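Local coordinates for uncharacterized protein (Staphylococcus aureus, PDB 4YBV) that probably acts as a thioesterase of the hot dog fold superfamily, hydrolysing thioester bonds, at residues Met73-Ile78 with Leu113-Arg118; Val23-Pro28 with Ile46-Thr51. The protein carries 1 engineered substitution. All blocks are in the same frame, centred on the assembly; numbering follows the deposited sequence.

Contact 1: residues Met73-Ile78 with Leu113-Arg118; sequences MNANHI and LITVMR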
loop_
_atom_site.group_PDB
_atom_site.type_symbol
_atom_site.label_atom_id
_atom_site.label_comp_id
_atom_site.label_asym_id
_atom_site.label_seq_id
_atom_site.Cartn_x
_atom_site.Cartn_y
_atom_site.Cartn_z
ATOM N N MET A 73 -3.394 -3.342 5.208
ATOM C CA MET A 73 -2.267 -4.263 5.064
ATOM C C MET A 73 -1.660 -4.040 3.709
ATOM O O MET A 73 -2.397 -3.889 2.724
ATOM C CB MET A 73 -2.712 -5.732 5.166
ATOM C CG MET A 73 -3.368 -6.114 6.482
ATOM S SD MET A 73 -2.113 -6.271 7.797
ATOM C CE MET A 73 -3.118 -5.779 9.200
ATOM N N ASN A 74 -0.346 -4.057 3.606
ATOM C CA ASN A 74 0.243 -4.012 2.280
ATOM C C ASN A 74 1.477 -4.891 2.220
ATOM O O ASN A 74 2.128 -5.141 3.243
ATOM C CB ASN A 74 0.556 -2.565 1.860
ATOM C CG ASN A 74 1.459 -1.828 2.874
ATOM O OD1 ASN A 74 2.677 -2.079 2.952
ATOM N ND2 ASN A 74 0.865 -0.918 3.624
ATOM N N ALA A 75 1.806 -5.346 1.016
ATOM C CA ALA A 75 2.799 -6.409 0.822
ATOM C C ALA A 75 3.521 -6.323 -0.535
ATOM O O ALA A 75 2.895 -6.029 -1.560
ATOM C CB ALA A 75 2.123 -7.741 0.947
ATOM N N ASN A 76 4.829 -6.589 -0.527
ATOM C CA ASN A 76 5.627 -6.862 -1.712
ATOM C C ASN A 76 6.041 -8.300 -1.661
ATOM O O ASN A 76 6.630 -8.768 -0.667
ATOM C CB ASN A 76 6.912 -6.011 -1.809
ATOM C CG ASN A 76 6.678 -4.637 -2.358
ATOM O OD1 ASN A 76 6.246 -3.738 -1.626
ATOM N ND2 ASN A 76 7.028 -4.427 -3.620
ATOM N N HIS A 77 5.786 -8.997 -2.755
ATOM C CA HIS A 77 6.217 -10.368 -2.933
ATOM C C HIS A 77 7.608 -10.350 -3.584
ATOM O O HIS A 77 7.808 -9.630 -4.570
ATOM C CB HIS A 77 5.164 -11.132 -3.783
ATOM C CG HIS A 77 3.811 -11.238 -3.116
ATOM N ND1 HIS A 77 3.634 -11.823 -1.877
ATOM C CD2 HIS A 77 2.580 -10.842 -3.520
ATOM C CE1 HIS A 77 2.355 -11.803 -1.561
ATOM N NE2 HIS A 77 1.692 -11.201 -2.537
ATOM N N ILE A 78 8.554 -11.119 -3.035
ATOM C CA ILE A 78 9.967 -11.035 -3.438
ATOM C C ILE A 78 10.446 -12.335 -4.057
ATOM O O ILE A 78 10.407 -12.487 -5.261
ATOM C CB ILE A 78 10.917 -10.695 -2.255
ATOM C CG1 ILE A 78 10.461 -9.452 -1.497
ATOM C CG2 ILE A 78 12.370 -10.516 -2.738
ATOM C CD1 ILE A 78 10.479 -8.205 -2.315
ATOM N N LEU A 113 14.007 -13.306 1.657
ATOM C CA LEU A 113 12.763 -12.621 1.849
ATOM C C LEU A 113 11.764 -13.152 0.808
ATOM O O LEU A 113 12.043 -13.163 -0.380
ATOM C CB LEU A 113 12.925 -11.100 1.698
ATOM C CG LEU A 113 13.161 -10.314 2.971
ATOM C CD1 LEU A 113 13.390 -8.872 2.604
ATOM C CD2 LEU A 113 11.971 -10.459 3.905
ATOM N N ILE A 114 10.609 -13.596 1.286
ATOM C CA ILE A 114 9.526 -14.049 0.436
ATOM C C ILE A 114 8.505 -12.913 0.267
ATOM O O ILE A 114 7.983 -12.687 -0.828
ATOM C CB ILE A 114 8.855 -15.304 1.042
ATOM C CG1 ILE A 114 9.876 -16.418 1.160
ATOM C CG2 ILE A 114 7.751 -15.802 0.169
ATOM C CD1 ILE A 114 10.538 -16.753 -0.136
ATOM N N THR A 115 8.239 -12.219 1.374
ATOM C CA THR A 115 7.234 -11.135 1.422
ATOM C C THR A 115 7.668 -10.091 2.418
ATOM O O THR A 115 8.098 -10.442 3.510
ATOM C CB THR A 115 5.841 -11.644 1.868
ATOM O OG1 THR A 115 5.437 -12.720 1.007
ATOM C CG2 THR A 115 4.783 -10.552 1.770
ATOM N N VAL A 116 7.497 -8.826 2.106
ATOM C CA VAL A 116 7.773 -7.744 3.029
ATOM C C VAL A 116 6.462 -6.992 3.147
ATOM O O VAL A 116 5.821 -6.751 2.169
ATOM C CB VAL A 116 8.946 -6.874 2.626
ATOM C CG1 VAL A 116 8.772 -6.345 1.251
ATOM C CG2 VAL A 116 9.057 -5.719 3.546
ATOM N N MET A 117 6.048 -6.687 4.356
ATOM C CA MET A 117 4.769 -6.137 4.609
ATOM C C MET A 117 4.664 -5.086 5.659
ATOM O O MET A 117 5.425 -5.079 6.588
ATOM C CB MET A 117 3.930 -7.243 5.252
ATOM C CG MET A 117 3.120 -8.161 4.422
ATOM S SD MET A 117 2.140 -9.411 5.291
ATOM C CE MET A 117 0.767 -8.551 5.947
ATOM N N ARG A 118 3.668 -4.246 5.536
ATOM C CA ARG A 118 3.396 -3.322 6.653
ATOM C C ARG A 118 1.931 -3.476 6.990
ATOM O O ARG A 118 1.101 -3.647 6.088
ATOM C CB ARG A 118 3.762 -1.857 6.306
ATOM C CG ARG A 118 3.744 -0.845 7.495
ATOM C CD ARG A 118 4.422 0.501 7.140
ATOM N NE ARG A 118 3.570 1.201 6.206
ATOM C CZ ARG A 118 3.799 1.318 4.900
ATOM N NH1 ARG A 118 4.918 0.847 4.362
ATOM N NH2 ARG A 118 2.898 1.914 4.139
#
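Asn74 faces Arg118, and Asn76 faces Val116, as hydrogen-bonded pairs of two antiparallel strands whose directions differ by 153°. In the first pair Asn74 N donates to Arg118 O and Arg118 N donates back to Asn74 O, both at 2.9 Å; Asn76 and Val116 exchange the same two bonds. A fifth, Ile78 N to Ile114 O at 2.8 Å, carries the pairing past the strand end. Between these pairs, Ala75 meets Met117 without backbone bonds, its CA closing on Val116 O at 3.3 Å. One face of the sheet carries Ala75, His77, Thr115 and Met117. The small Ala75 leaves room for a long neighbour: its CB rests on Met117 CG at 3.6 Å, and farther along Met73 SD touches Met117 CE at 4.1 Å. Thr115 stands alongside His77, with OG1 3.5 Å from ring atom ND1, near the ring plane at its edge; His77 NE2 hydrogen-bonds Glu50 OE1 of the second subunit.

The other face, bearing Asn74, Asn76, Val116 and Arg118, is more polar. Asn74, with CG wedged between its backbone N and carbonyl carbon (chi1 55°), brings ND2 over one face of the Arg118 guanidinium toward its rim, 3.5 Å from NH2, the two planes 54° apart. Glu72 OE1 holds that ND2. Asn74 OD1, Asn76 OD1 and the Arg118 guanidinium bond reciprocally with Arg118, Asn76 and Asn74 of the third subunit, satisfying buried polar atoms at a subunit interface.

Ser45 of helix 42-60 binds Thr115 OG1, while Ile46 covers Ala75, His77 and Met117. Ile114 and Thr115 form a classic beta bulge against Ile106 of strand 99-107; along the edge of strand 67-77 turned from strand 113-124, Met73 to Asn76 pair antiparallel with a strand of the second subunit, extending the hot dog sheet.

Contact 2: residues Val23-Pro28 with Ile46-Thr51; sequences VVISMP and IALGET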
loop_
_atom_site.group_PDB
_atom_site.type_symbol
_atom_site.label_atom_id
_atom_site.label_comp_id
_atom_site.label_asym_id
_atom_site.label_seq_id
_atom_site.Cartn_x
_atom_site.Cartn_y
_atom_site.Cartn_z
ATOM N N VAL A 23 6.680 -10.465 17.258
ATOM C CA VAL A 23 6.065 -11.780 17.098
ATOM C C VAL A 23 6.734 -12.569 15.976
ATOM O O VAL A 23 6.936 -12.079 14.875
ATOM C CB VAL A 23 4.555 -11.664 16.818
ATOM C CG1 VAL A 23 3.951 -13.054 16.621
ATOM C CG2 VAL A 23 3.880 -10.967 17.967
ATOM N N VAL A 24 7.091 -13.802 16.260
ATOM C CA VAL A 24 7.672 -14.651 15.248
ATOM C C VAL A 24 6.734 -15.849 15.123
ATOM O O VAL A 24 6.564 -16.607 16.089
ATOM C CB VAL A 24 9.144 -15.074 15.624
ATOM C CG1 VAL A 24 9.815 -15.848 14.490
ATOM C CG2 VAL A 24 9.975 -13.825 15.995
ATOM N N ILE A 25 6.100 -15.991 13.956
ATOM C CA ILE A 25 5.218 -17.147 13.655
ATOM C C ILE A 25 5.612 -17.834 12.382
ATOM O O ILE A 25 5.909 -17.173 11.404
ATOM C CB ILE A 25 3.751 -16.735 13.433
ATOM C CG1 ILE A 25 3.347 -15.617 14.337
ATOM C CG2 ILE A 25 2.825 -17.900 13.613
ATOM C CD1 ILE A 25 1.896 -15.329 14.152
ATOM N N SER A 26 5.547 -19.151 12.345
ATOM C CA SER A 26 5.933 -19.867 11.142
ATOM C C SER A 26 4.869 -20.886 10.730
ATOM O O SER A 26 3.922 -21.169 11.487
ATOM C CB SER A 26 7.293 -20.581 11.344
ATOM O OG SER A 26 7.240 -21.467 12.440
ATOM N N MET A 27 5.028 -21.441 9.538
ATOM C CA MET A 27 4.088 -22.455 9.052
ATOM C C MET A 27 4.740 -23.230 7.943
ATOM O O MET A 27 5.631 -22.697 7.274
ATOM C CB MET A 27 2.770 -21.803 8.576
ATOM C CG MET A 27 2.904 -21.046 7.259
ATOM S SD MET A 27 1.372 -20.157 6.783
ATOM C CE MET A 27 1.779 -19.663 5.149
ATOM N N PRO A 28 4.327 -24.502 7.750
ATOM C CA PRO A 28 4.863 -25.347 6.667
ATOM C C PRO A 28 4.310 -24.985 5.288
ATOM O O PRO A 28 3.137 -24.681 5.160
ATOM C CB PRO A 28 4.401 -26.758 7.049
ATOM C CG PRO A 28 3.150 -26.551 7.850
ATOM C CD PRO A 28 3.389 -25.246 8.615
ATOM N N ILE A 46 0.715 -13.468 3.154
ATOM C CA ILE A 46 0.094 -12.270 3.708
ATOM C C ILE A 46 -0.779 -12.594 4.928
ATOM O O ILE A 46 -0.723 -11.872 5.936
ATOM C CB ILE A 46 -0.775 -11.504 2.648
ATOM C CG1 ILE A 46 0.119 -10.855 1.591
ATOM C CG2 ILE A 46 -1.640 -10.418 3.326
ATOM C CD1 ILE A 46 -0.679 -10.281 0.349
ATOM N N ALA A 47 -1.532 -13.696 4.871
ATOM C CA ALA A 47 -2.400 -14.083 5.997
ATOM C C ALA A 47 -1.553 -14.389 7.267
ATOM O O ALA A 47 -1.923 -14.007 8.386
ATOM C CB ALA A 47 -3.227 -15.294 5.639
ATOM N N LEU A 48 -0.435 -15.078 7.062
ATOM C CA LEU A 48 0.528 -15.291 8.169
ATOM C C LEU A 48 0.974 -13.943 8.760
ATOM O O LEU A 48 0.915 -13.741 9.973
ATOM C CB LEU A 48 1.721 -16.073 7.666
ATOM C CG LEU A 48 2.803 -16.498 8.684
ATOM C CD1 LEU A 48 2.256 -17.532 9.651
ATOM C CD2 LEU A 48 3.967 -17.073 7.927
ATOM N N GLY A 49 1.376 -13.004 7.898
ATOM C CA GLY A 49 1.727 -11.654 8.361
ATOM C C GLY A 49 0.658 -10.918 9.170
ATOM O O GLY A 49 0.923 -10.333 10.264
ATOM N N GLU A 50 -0.575 -10.924 8.653
ATOM C CA GLU A 50 -1.670 -10.265 9.362
ATOM C C GLU A 50 -1.916 -10.934 10.716
ATOM O O GLU A 50 -2.161 -10.238 11.724
ATOM C CB GLU A 50 -2.973 -10.244 8.543
ATOM C CG GLU A 50 -4.081 -9.503 9.294
ATOM C CD GLU A 50 -5.159 -8.883 8.394
ATOM O OE1 GLU A 50 -4.991 -8.823 7.160
ATOM O OE2 GLU A 50 -6.199 -8.459 8.934
ATOM N N THR A 51 -1.827 -12.268 10.741
ATOM C CA THR A 51 -1.923 -13.003 12.011
ATOM C C THR A 51 -0.842 -12.512 12.994
ATOM O O THR A 51 -1.117 -12.266 14.171
ATOM C CB THR A 51 -1.782 -14.519 11.803
ATOM O OG1 THR A 51 -2.812 -14.970 10.888
ATOM C CG2 THR A 51 -1.906 -15.253 13.140
#
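Leu48 of helix 42-60 packs against Ile25 and Met27 of strand 22-28, where the central helix of the hot dog fold meets its sheet; the contact is apolar, with no hydrogen bond between strand and helix. Its CD1 methyl is shared: Ile25 CG2 lies 4.0 Å from Leu48 CD1, and Met27 SD the same distance from that methyl. The two contacts differ in direction. The Ile25 and Leu48 chains run by one another head to tail, whereas Met27, extended beyond CG, meets Leu48 tip to tip. Placing CG anti to the backbone N (chi1 -176°) carries the leucine fork to the strand, where its other methyl, CD2, sits 4.0 Å from Ile25 O. Nearly one turn on, Thr51 lies roughly perpendicular to Ile25, offering CG2 to Ile25 CD1 at 3.9 Å.

The polar bonds lie within the helix or beyond the pair. Thr51 OG1 donates to Ala47 O at 2.8 Å, and Thr51 N reaches the same oxygen from the opposite face of its plane. Ser26, turned from the helix, bonds Asp16 and Arg85.

Branched and flexible apolar chains thus seat the helix on the sheet by shape, while the Thr51 hydroxyl is engaged by Ala47 O of its own helix and by His41 of the second subunit.

Along the chain, both segments of contact 2 precede those of contact 1; their centres lie 12 Å apart. Both reach the same antiparallel sheet, contact 1 joining the outermost strand of this chain's sheet, 67-77, to strand 113-124, contact 2 laying helix 42-60 against strand 22-28 across the sheet. The helix bridges them: Met117 CE comes within 3.6 Å of Ile46 O, and Met73 CG within 3.2 Å of Glu50 OE1. This is the hot dog plan, a long helix wrapped by a curved sheet. The second subunit touches both contacts, and its His77 bonds Glu50 of the helix just as its Glu50 bonds His77 here, so sheet, helix and interface form one continuous unit.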